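Local coordinates for prolyl endopeptidase (Myxococcus xanthus, PDB 2BKL), which probably hydrolyses oligopeptides on the carboxyl side of proline, and also of alanine, as a serine peptidase of the S9A family, at residues N43-E48 and T640-I645; S235-Y240 and W280-Y285; Y240-I245 and Y275-W280. All blocks are in the same frame, centred on the assembly; numbering follows the deposited sequence.

Contact 1: residues N43-E48 and T640-I645; sequences NAHARE and TALLRI
Asn43, Ala46 and Arg47 lie along one side of a helix that crosses the strand Ala641-Ile645 at somewhat more than a right angle. The amide oxygen of Asn43 carries two hydrogen bonds. Ile645 N reaches Asn43 OD1 at 2.9 Å in a nearly straight bond (168°), while Arg47 NE, one helical turn on, meets Asn43 OD1 at 2.8 Å from the opposite face of the amide plane. Both donors are tilted out of that plane, and together they fix the rotation of the Asn43 side chain. Bending at chi2 (-52°) folds the Arg47 chain back toward Asn43, and Arg47 NH2 then donates to Ile645 O at 2.9 Å, with that oxygen in the guanidinium plane but above the plane of its own carbonyl. The guanidinium is thereby held flat over Arg644, the two groups stacked in an offset way with centres 4.0 Å apart and planes at 22°. The closeness of two cations is probably eased by Glu646 and Asp666, which form salt bridges with Arg644. Ala46 points its methyl toward the strand, with Ala46 CB 3.4 Å from Leu643 O; its small size lets the helix come close. Beside it, His45 CD2 meets Leu642 CD2 at 3.6 Å. Helix 33-51, near the N-terminus, thus packs on the C-terminal α/β-hydrolase sheet, as in prolyl oligopeptidases, whose N-terminal residues join the catalytic domain. Strand 641-646 is an edge strand of that sheet: Thr640, Leu642 and Arg644 make backbone hydrogen bonds to strand 607-613, helix 33-51 crosses over it, and Leu643 also packs on helix 622-632.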
loop_
_atom_site.group_PDB
_atom_site.type_symbol
_atom_site.label_atom_id
_atom_site.label_comp_id
_atom_site.label_asym_id
_atom_site.label_seq_id
_atom_site.Cartn_x
_atom_site.Cartn_y
_atom_site.Cartn_z
ATOM N N ASN A 43 -9.733 23.557 6.542
ATOM C CA ASN A 43 -8.371 23.545 6.028
ATOM C C ASN A 43 -7.646 24.874 6.333
ATOM O O ASN A 43 -6.476 24.871 6.746
ATOM C CB ASN A 43 -8.330 23.230 4.548
ATOM C CG ASN A 43 -6.930 23.246 3.999
ATOM O OD1 ASN A 43 -6.114 22.381 4.316
ATOM N ND2 ASN A 43 -6.608 24.287 3.234
ATOM N N ALA A 44 -8.344 25.997 6.164
ATOM C CA ALA A 44 -7.726 27.295 6.408
ATOM C C ALA A 44 -7.303 27.405 7.864
ATOM O O ALA A 44 -6.203 27.866 8.178
ATOM C CB ALA A 44 -8.681 28.431 6.023
ATOM N N HIS A 45 -8.166 26.935 8.765
ATOM C CA HIS A 45 -7.869 26.923 10.184
ATOM C C HIS A 45 -6.648 26.046 10.492
ATOM O O HIS A 45 -5.767 26.438 11.230
ATOM C CB HIS A 45 -9.073 26.434 10.994
ATOM C CG HIS A 45 -8.769 26.240 12.439
ATOM N ND1 HIS A 45 -8.593 27.292 13.314
ATOM C CD2 HIS A 45 -8.560 25.111 13.154
ATOM C CE1 HIS A 45 -8.317 26.810 14.516
ATOM N NE2 HIS A 45 -8.286 25.494 14.447
ATOM N N ALA A 46 -6.588 24.884 9.847
ATOM C CA ALA A 46 -5.474 23.993 10.086
ATOM C C ALA A 46 -4.168 24.628 9.594
ATOM O O ALA A 46 -3.174 24.580 10.300
ATOM C CB ALA A 46 -5.708 22.667 9.409
ATOM N N ARG A 47 -4.174 25.228 8.418
ATOM C CA ARG A 47 -2.948 25.808 7.872
ATOM C C ARG A 47 -2.495 26.995 8.726
ATOM O O ARG A 47 -1.295 27.171 8.950
ATOM C CB ARG A 47 -3.125 26.292 6.429
ATOM C CG ARG A 47 -3.642 25.271 5.419
ATOM C CD ARG A 47 -2.885 23.999 5.407
ATOM N NE ARG A 47 -3.372 23.078 4.350
ATOM C CZ ARG A 47 -2.664 22.676 3.303
ATOM N NH1 ARG A 47 -1.413 23.063 3.145
ATOM N NH2 ARG A 47 -3.187 21.824 2.437
ATOM N N GLU A 48 -3.446 27.801 9.193
ATOM C CA GLU A 48 -3.153 28.949 10.069
ATOM C C GLU A 48 -2.507 28.474 11.360
ATOM O O GLU A 48 -1.507 29.041 11.819
ATOM C CB GLU A 48 -4.436 29.752 10.385
ATOM C CG GLU A 48 -4.238 30.917 11.368
ATOM C CD GLU A 48 -5.007 30.785 12.692
ATOM O OE1 GLU A 48 -6.201 31.180 12.741
ATOM O OE2 GLU A 48 -4.415 30.317 13.708
ATOM N N THR A 640 -6.198 20.324 20.549
ATOM C CA THR A 640 -6.379 20.759 19.182
ATOM C C THR A 640 -6.826 19.591 18.310
ATOM O O THR A 640 -6.437 18.449 18.562
ATOM C CB THR A 640 -5.099 21.361 18.622
ATOM O OG1 THR A 640 -4.554 22.348 19.510
ATOM C CG2 THR A 640 -5.420 22.158 17.390
ATOM N N ALA A 641 -7.656 19.871 17.314
ATOM C CA ALA A 641 -8.091 18.855 16.344
ATOM C C ALA A 641 -8.209 19.565 15.003
ATOM O O ALA A 641 -9.044 20.450 14.865
ATOM C CB ALA A 641 -9.410 18.233 16.767
ATOM N N LEU A 642 -7.348 19.221 14.050
ATOM C CA LEU A 642 -7.182 19.945 12.804
ATOM C C LEU A 642 -7.465 19.061 11.626
ATOM O O LEU A 642 -7.046 17.904 11.635
ATOM C CB LEU A 642 -5.747 20.493 12.701
ATOM C CG LEU A 642 -5.266 21.386 13.846
ATOM C CD1 LEU A 642 -3.810 21.739 13.698
ATOM C CD2 LEU A 642 -6.088 22.643 13.946
ATOM N N LEU A 643 -8.144 19.590 10.613
ATOM C CA LEU A 643 -8.354 18.904 9.359
ATOM C C LEU A 643 -7.562 19.614 8.263
ATOM O O LEU A 643 -7.925 20.697 7.831
ATOM C CB LEU A 643 -9.857 18.867 9.012
ATOM C CG LEU A 643 -10.213 18.246 7.654
ATOM C CD1 LEU A 643 -9.865 16.775 7.583
ATOM C CD2 LEU A 643 -11.702 18.438 7.346
ATOM N N ARG A 644 -6.476 18.999 7.830
ATOM C CA ARG A 644 -5.641 19.496 6.752
ATOM C C ARG A 644 -5.988 18.774 5.448
ATOM O O ARG A 644 -5.886 17.547 5.400
ATOM C CB ARG A 644 -4.209 19.224 7.119
ATOM C CG ARG A 644 -3.164 19.785 6.158
ATOM C CD ARG A 644 -1.800 19.167 6.394
ATOM N NE ARG A 644 -0.732 19.776 5.637
ATOM C CZ ARG A 644 -0.419 19.491 4.375
ATOM N NH1 ARG A 644 -1.086 18.609 3.666
ATOM N NH2 ARG A 644 0.592 20.133 3.818
ATOM N N ILE A 645 -6.380 19.495 4.405
ATOM C CA ILE A 645 -6.794 18.871 3.170
ATOM C C ILE A 645 -5.762 19.144 2.094
ATOM O O ILE A 645 -5.556 20.295 1.697
ATOM C CB ILE A 645 -8.194 19.354 2.748
ATOM C CG1 ILE A 645 -9.228 19.155 3.889
ATOM C CG2 ILE A 645 -8.636 18.659 1.442
ATOM C CD1 ILE A 645 -10.619 19.790 3.587
#

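Contact 2: residues S235-Y240 and W280-Y285; sequences SRDGKY and WKDRFY
This is a contact between the turn 235-240 and the hairpin 280-285 of neighbouring β-propeller blades, made by an aromatic pair, one direct hydrogen bond and two bridging waters. Tyr240 takes the largest share. Phe284 directs its edge at one face of the tyrosine ring in a T-shaped pair, centroids 5.1 Å apart and planes at 88°, with Phe284 CE1 3.6 Å from Tyr240 CD1. At the far end of the same ring, Tyr240 OH donates to Asp282 OD1 at 2.7 Å, on the anti side of the carboxylate and 26° out of its plane; Asp282 CG lies anti to its carbonyl carbon (chi1 -58°), which brings OD1 to the hydroxyl. Each segment contains the turn between the first two strands of its blade: type I over Ser235-Gly238, type I' over Trp280-Arg283. The first is braced by Asp237 OD1, which accepts from Lys239 N in an Asx turn and from Ser235 OG on the opposite face of the carboxylate. Asp237 OD2 accepts from two waters, at 3.1 Å and 2.6 Å, which in turn accept from Lys281 N and Asp282 N respectively. Asp237 OD2 and Asp282 OD1 stay 4.4 Å apart, like charges whose repulsion the waters would probably soften. Arg236 CB sits in the plane of the indole, 3.9 Å from Trp280 CZ3, while the Arg236 guanidinium forms salt bridges with Asp373 and Glu372.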
loop_
_atom_site.group_PDB
_atom_site.type_symbol
_atom_site.label_atom_id
_atom_site.label_comp_id
_atom_site.label_asym_id
_atom_site.label_seq_id
_atom_site.Cartn_x
_atom_site.Cartn_y
_atom_site.Cartn_z
ATOM N N SER A 235 1.301 -16.177 -19.328
ATOM C CA SER A 235 2.634 -16.747 -19.309
ATOM C C SER A 235 3.501 -16.099 -20.383
ATOM O O SER A 235 3.011 -15.559 -21.359
ATOM C CB SER A 235 2.573 -18.278 -19.520
ATOM O OG SER A 235 2.079 -18.614 -20.796
ATOM N N ARG A 236 4.806 -16.140 -20.156
ATOM C CA ARG A 236 5.780 -15.636 -21.137
ATOM C C ARG A 236 5.635 -16.173 -22.540
ATOM O O ARG A 236 5.756 -15.423 -23.509
ATOM C CB ARG A 236 7.189 -15.952 -20.668
ATOM C CG ARG A 236 7.723 -14.956 -19.749
ATOM C CD ARG A 236 7.926 -13.558 -20.347
ATOM N NE ARG A 236 8.814 -13.439 -21.511
ATOM C CZ ARG A 236 10.136 -13.613 -21.476
ATOM N NH1 ARG A 236 10.734 -13.987 -20.347
ATOM N NH2 ARG A 236 10.880 -13.430 -22.567
ATOM N N ASP A 237 5.372 -17.463 -22.684
ATOM C CA ASP A 237 5.216 -18.054 -24.007
ATOM C C ASP A 237 3.856 -17.781 -24.645
ATOM O O ASP A 237 3.577 -18.218 -25.768
ATOM C CB ASP A 237 5.525 -19.573 -23.983
ATOM C CG ASP A 237 4.650 -20.377 -23.000
ATOM O OD1 ASP A 237 3.540 -19.935 -22.607
ATOM O OD2 ASP A 237 5.019 -21.502 -22.588
ATOM N N GLY A 238 2.981 -17.061 -23.918
ATOM C CA GLY A 238 1.665 -16.738 -24.432
ATOM C C GLY A 238 0.680 -17.899 -24.444
ATOM O O GLY A 238 -0.445 -17.766 -24.902
ATOM N N LYS A 239 1.090 -19.044 -23.917
ATOM C CA LYS A 239 0.295 -20.251 -24.079
ATOM C C LYS A 239 -0.719 -20.463 -22.963
ATOM O O LYS A 239 -1.648 -21.240 -23.122
ATOM C CB LYS A 239 1.193 -21.489 -24.199
ATOM C CG LYS A 239 1.958 -21.570 -25.526
ATOM C CD LYS A 239 1.037 -21.705 -26.742
ATOM C CE LYS A 239 1.810 -21.948 -28.047
ATOM N NZ LYS A 239 1.619 -20.812 -29.013
ATOM N N TYR A 240 -0.549 -19.764 -21.844
ATOM C CA TYR A 240 -1.434 -19.941 -20.695
ATOM C C TYR A 240 -1.916 -18.590 -20.209
ATOM O O TYR A 240 -1.149 -17.730 -19.773
ATOM C CB TYR A 240 -0.746 -20.750 -19.579
ATOM C CG TYR A 240 -0.203 -22.089 -20.043
ATOM C CD1 TYR A 240 -1.038 -23.198 -20.161
ATOM C CD2 TYR A 240 1.138 -22.237 -20.383
ATOM C CE1 TYR A 240 -0.557 -24.396 -20.604
ATOM C CE2 TYR A 240 1.631 -23.453 -20.822
ATOM C CZ TYR A 240 0.764 -24.517 -20.934
ATOM O OH TYR A 240 1.209 -25.766 -21.389
ATOM N N TRP A 280 5.866 -21.765 -16.616
ATOM C CA TRP A 280 7.128 -21.729 -17.350
ATOM C C TRP A 280 7.367 -23.112 -17.918
ATOM O O TRP A 280 7.282 -24.095 -17.220
ATOM C CB TRP A 280 8.279 -21.294 -16.411
ATOM C CG TRP A 280 9.606 -21.215 -17.108
ATOM C CD1 TRP A 280 10.696 -21.971 -16.862
ATOM C CD2 TRP A 280 9.958 -20.336 -18.193
ATOM N NE1 TRP A 280 11.722 -21.615 -17.711
ATOM C CE2 TRP A 280 11.286 -20.631 -18.553
ATOM C CE3 TRP A 280 9.290 -19.326 -18.899
ATOM C CZ2 TRP A 280 11.942 -19.968 -19.586
ATOM C CZ3 TRP A 280 9.957 -18.672 -19.933
ATOM C CH2 TRP A 280 11.266 -18.981 -20.240
ATOM N N LYS A 281 7.696 -23.174 -19.213
ATOM C CA LYS A 281 7.979 -24.442 -19.920
ATOM C C LYS A 281 6.914 -25.507 -19.635
ATOM O O LYS A 281 7.218 -26.666 -19.362
ATOM C CB LYS A 281 9.422 -24.918 -19.646
ATOM C CG LYS A 281 10.437 -23.949 -20.242
ATOM C CD LYS A 281 11.855 -24.464 -20.257
ATOM C CE LYS A 281 12.801 -23.513 -21.003
ATOM N NZ LYS A 281 14.221 -23.849 -20.671
ATOM N N ASP A 282 5.652 -25.106 -19.787
ATOM C CA ASP A 282 4.486 -26.016 -19.672
ATOM C C ASP A 282 4.335 -26.668 -18.303
ATOM O O ASP A 282 3.738 -27.728 -18.147
ATOM C CB ASP A 282 4.499 -27.091 -20.760
ATOM C CG ASP A 282 4.511 -26.514 -22.143
ATOM O OD1 ASP A 282 3.641 -25.691 -22.489
ATOM O OD2 ASP A 282 5.372 -26.863 -22.979
ATOM N N ARG A 283 4.883 -26.019 -17.278
ATOM C CA ARG A 283 4.592 -26.426 -15.898
ATOM C C ARG A 283 4.058 -25.212 -15.152
ATOM O O ARG A 283 4.442 -24.099 -15.427
ATOM C CB ARG A 283 5.854 -26.911 -15.189
ATOM C CG ARG A 283 6.681 -27.895 -15.962
ATOM C CD ARG A 283 5.986 -29.160 -16.297
ATOM N NE ARG A 283 5.787 -30.006 -15.127
ATOM C CZ ARG A 283 5.257 -31.214 -15.171
ATOM N NH1 ARG A 283 4.827 -31.717 -16.317
ATOM N NH2 ARG A 283 5.124 -31.914 -14.057
ATOM N N PHE A 284 3.136 -25.430 -14.219
ATOM C CA PHE A 284 2.590 -24.375 -13.386
ATOM C C PHE A 284 3.219 -24.477 -12.007
ATOM O O PHE A 284 3.357 -25.574 -11.455
ATOM C CB PHE A 284 1.066 -24.529 -13.204
ATOM C CG PHE A 284 0.231 -24.392 -14.450
ATOM C CD1 PHE A 284 0.719 -23.940 -15.655
ATOM C CD2 PHE A 284 -1.132 -24.688 -14.359
ATOM C CE1 PHE A 284 -0.128 -23.806 -16.747
ATOM C CE2 PHE A 284 -1.973 -24.579 -15.471
ATOM C CZ PHE A 284 -1.462 -24.129 -16.645
ATOM N N TYR A 285 3.634 -23.328 -11.465
ATOM C CA TYR A 285 4.183 -23.217 -10.119
ATOM C C TYR A 285 3.171 -22.460 -9.275
ATOM O O TYR A 285 2.877 -21.318 -9.546
ATOM C CB TYR A 285 5.578 -22.547 -10.138
ATOM C CG TYR A 285 6.530 -23.375 -10.970
ATOM C CD1 TYR A 285 6.635 -23.177 -12.341
ATOM C CD2 TYR A 285 7.246 -24.420 -10.405
ATOM C CE1 TYR A 285 7.431 -23.995 -13.129
ATOM C CE2 TYR A 285 8.069 -25.252 -11.194
ATOM C CZ TYR A 285 8.153 -25.020 -12.550
ATOM O OH TYR A 285 8.919 -25.843 -13.325
HETATM O O HOH W 1 7.760 -21.188 -21.282
HETATM O O HOH W 2 4.650 -22.232 -20.128
#

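Contact 3: residues Y240-I245 and Y275-W280; sequences YLFVYI and YEVHAW
Tyr244 makes the one direct polar link here: Val277 N donates to Tyr244 OH at 2.9 Å in a fairly straight bond (164°), entering near the plane of the phenol ring. CG lies anti to the residue's own carbonyl carbon (chi1 -63°), and from there the ring reaches across so that Tyr244 CE1 comes within 3.5 Å of Tyr275 O. A water 2.7 Å from Tyr244 OH also lies 3.2 Å from Val277 O. A phenylalanine in place of Tyr244 would probably leave Val277 N without its acceptor and this water without one of its neighbours. Within strand 275-280, His278 NE2 donates to Glu276 OE2. The two strands run antiparallel but share no backbone pairing; their axes stay 9.1 Å apart because they belong to successive β-propeller blades packed face to face, strand 241-247 being second in its blade and strand 275-280 first in the next. Apolar side chains fill the interface. Phe242 lies across Val277 at about a right angle, Phe242 CE1 being 3.8 Å from Val277 CG1, and its CE2 edge meets Ala279 CB at 4.1 Å. The same methyl also approaches Tyr240 CD2. Phe284 enters edge-to-face with Phe242, and Trp256 touches Phe242 as well.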
loop_
_atom_site.group_PDB
_atom_site.type_symbol
_atom_site.label_atom_id
_atom_site.label_comp_id
_atom_site.label_asym_id
_atom_site.label_seq_id
_atom_site.Cartn_x
_atom_site.Cartn_y
_atom_site.Cartn_z
ATOM N N TYR A 240 -0.549 -19.764 -21.844
ATOM C CA TYR A 240 -1.434 -19.941 -20.695
ATOM C C TYR A 240 -1.916 -18.590 -20.209
ATOM O O TYR A 240 -1.149 -17.730 -19.773
ATOM C CB TYR A 240 -0.746 -20.750 -19.579
ATOM C CG TYR A 240 -0.203 -22.089 -20.043
ATOM C CD1 TYR A 240 -1.038 -23.198 -20.161
ATOM C CD2 TYR A 240 1.138 -22.237 -20.383
ATOM C CE1 TYR A 240 -0.557 -24.396 -20.604
ATOM C CE2 TYR A 240 1.631 -23.453 -20.822
ATOM C CZ TYR A 240 0.764 -24.517 -20.934
ATOM O OH TYR A 240 1.209 -25.766 -21.389
ATOM N N LEU A 241 -3.220 -18.426 -20.298
ATOM C CA LEU A 241 -3.921 -17.271 -19.761
ATOM C C LEU A 241 -4.630 -17.628 -18.455
ATOM O O LEU A 241 -5.362 -18.590 -18.382
ATOM C CB LEU A 241 -4.922 -16.779 -20.799
ATOM C CG LEU A 241 -5.871 -15.667 -20.383
ATOM C CD1 LEU A 241 -5.130 -14.371 -20.173
ATOM C CD2 LEU A 241 -6.944 -15.542 -21.451
ATOM N N PHE A 242 -4.379 -16.839 -17.415
ATOM C CA PHE A 242 -4.971 -17.029 -16.093
ATOM C C PHE A 242 -5.908 -15.869 -15.730
ATOM O O PHE A 242 -5.627 -14.700 -16.040
ATOM C CB PHE A 242 -3.875 -17.095 -15.026
ATOM C CG PHE A 242 -2.959 -18.245 -15.197
ATOM C CD1 PHE A 242 -3.333 -19.496 -14.772
ATOM C CD2 PHE A 242 -1.737 -18.073 -15.800
ATOM C CE1 PHE A 242 -2.485 -20.588 -14.960
ATOM C CE2 PHE A 242 -0.896 -19.134 -16.011
ATOM C CZ PHE A 242 -1.280 -20.398 -15.592
ATOM N N VAL A 243 -7.006 -16.213 -15.079
ATOM C CA VAL A 243 -7.915 -15.246 -14.492
ATOM C C VAL A 243 -8.138 -15.631 -13.043
ATOM O O VAL A 243 -8.494 -16.770 -12.714
ATOM C CB VAL A 243 -9.225 -15.163 -15.259
ATOM C CG1 VAL A 243 -10.251 -14.305 -14.507
ATOM C CG2 VAL A 243 -8.992 -14.578 -16.664
ATOM N N TYR A 244 -7.928 -14.646 -12.177
ATOM C CA TYR A 244 -8.123 -14.764 -10.742
ATOM C C TYR A 244 -9.400 -14.059 -10.316
ATOM O O TYR A 244 -9.661 -12.950 -10.767
ATOM C CB TYR A 244 -6.950 -14.110 -10.023
ATOM C CG TYR A 244 -5.578 -14.724 -10.244
ATOM C CD1 TYR A 244 -5.118 -15.725 -9.423
ATOM C CD2 TYR A 244 -4.742 -14.247 -11.222
ATOM C CE1 TYR A 244 -3.872 -16.261 -9.589
ATOM C CE2 TYR A 244 -3.479 -14.793 -11.405
ATOM C CZ TYR A 244 -3.057 -15.788 -10.585
ATOM O OH TYR A 244 -1.798 -16.336 -10.741
ATOM N N ILE A 245 -10.209 -14.706 -9.482
ATOM C CA ILE A 245 -11.279 -14.036 -8.752
ATOM C C ILE A 245 -10.792 -13.925 -7.312
ATOM O O ILE A 245 -10.682 -14.942 -6.609
ATOM C CB ILE A 245 -12.614 -14.804 -8.861
ATOM C CG1 ILE A 245 -13.045 -14.933 -10.338
ATOM C CG2 ILE A 245 -13.662 -14.086 -8.022
ATOM C CD1 ILE A 245 -14.282 -15.761 -10.534
ATOM N N TYR A 275 -4.116 -18.771 -3.863
ATOM C CA TYR A 275 -3.293 -19.444 -4.853
ATOM C C TYR A 275 -2.800 -18.434 -5.875
ATOM O O TYR A 275 -3.606 -17.722 -6.473
ATOM C CB TYR A 275 -4.070 -20.529 -5.596
ATOM C CG TYR A 275 -4.731 -21.522 -4.718
ATOM C CD1 TYR A 275 -5.952 -21.239 -4.102
ATOM C CD2 TYR A 275 -4.170 -22.782 -4.518
ATOM C CE1 TYR A 275 -6.575 -22.193 -3.274
ATOM C CE2 TYR A 275 -4.779 -23.724 -3.699
ATOM C CZ TYR A 275 -5.985 -23.419 -3.070
ATOM O OH TYR A 275 -6.602 -24.346 -2.254
ATOM N N GLU A 276 -1.492 -18.397 -6.108
ATOM C CA GLU A 276 -0.872 -17.576 -7.147
ATOM C C GLU A 276 -0.087 -18.505 -8.050
ATOM O O GLU A 276 0.632 -19.377 -7.567
ATOM C CB GLU A 276 0.066 -16.567 -6.502
ATOM C CG GLU A 276 0.761 -15.637 -7.476
ATOM C CD GLU A 276 1.828 -14.794 -6.813
ATOM O OE1 GLU A 276 1.691 -14.451 -5.620
ATOM O OE2 GLU A 276 2.823 -14.467 -7.485
ATOM N N VAL A 277 -0.212 -18.333 -9.363
ATOM C CA VAL A 277 0.359 -19.266 -10.317
ATOM C C VAL A 277 1.298 -18.580 -11.306
ATOM O O VAL A 277 1.011 -17.469 -11.806
ATOM C CB VAL A 277 -0.738 -19.982 -11.135
ATOM C CG1 VAL A 277 -0.126 -21.093 -11.977
ATOM C CG2 VAL A 277 -1.806 -20.483 -10.240
ATOM N N HIS A 278 2.434 -19.216 -11.562
ATOM C CA HIS A 278 3.342 -18.818 -12.638
ATOM C C HIS A 278 3.612 -20.024 -13.508
ATOM O O HIS A 278 3.855 -21.097 -12.997
ATOM C CB HIS A 278 4.624 -18.251 -12.032
ATOM C CG HIS A 278 4.392 -16.972 -11.288
ATOM N ND1 HIS A 278 4.010 -15.807 -11.923
ATOM C CD2 HIS A 278 4.420 -16.691 -9.964
ATOM C CE1 HIS A 278 3.825 -14.858 -11.019
ATOM N NE2 HIS A 278 4.079 -15.367 -9.824
ATOM N N ALA A 279 3.510 -19.847 -14.819
ATOM C CA ALA A 279 3.775 -20.914 -15.780
ATOM C C ALA A 279 5.098 -20.703 -16.503
ATOM O O ALA A 279 5.396 -19.607 -16.947
ATOM C CB ALA A 279 2.677 -20.988 -16.782
ATOM N N TRP A 280 5.866 -21.765 -16.616
ATOM C CA TRP A 280 7.128 -21.729 -17.350
ATOM C C TRP A 280 7.367 -23.112 -17.918
ATOM O O TRP A 280 7.282 -24.095 -17.220
ATOM C CB TRP A 280 8.279 -21.294 -16.411
ATOM C CG TRP A 280 9.606 -21.215 -17.108
ATOM C CD1 TRP A 280 10.696 -21.971 -16.862
ATOM C CD2 TRP A 280 9.958 -20.336 -18.193
ATOM N NE1 TRP A 280 11.722 -21.615 -17.711
ATOM C CE2 TRP A 280 11.286 -20.631 -18.553
ATOM C CE3 TRP A 280 9.290 -19.326 -18.899
ATOM C CZ2 TRP A 280 11.942 -19.968 -19.586
ATOM C CZ3 TRP A 280 9.957 -18.672 -19.933
ATOM C CH2 TRP A 280 11.266 -18.981 -20.240
HETATM O O HOH W 3 -0.003 -14.468 -11.490
#

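Contacts 2 and 3 form one continuous interface between two propeller blades, their centres about 9 Å apart. They share Tyr240 and Trp280, and Phe284 of contact 2 packs on Val277 and Ala279 of contact 3; a probable hydrogen bond joins Tyr285 N to His278 O at 2.7 Å. Contact 1 lies on the other side of the chain's centre, about 54 Å and 47 Å from them between centres, where an N-terminal helix meets the hydrolase domain. The side chain of Tyr244 in contact 3 is about 12 Å from the bound benzyloxycarbonyl-alanyl-proline. Trp249, soon after strand 241-247, lines the ligand pocket, as does His651, probably of the catalytic triad, soon after strand 641-646 of contact 1.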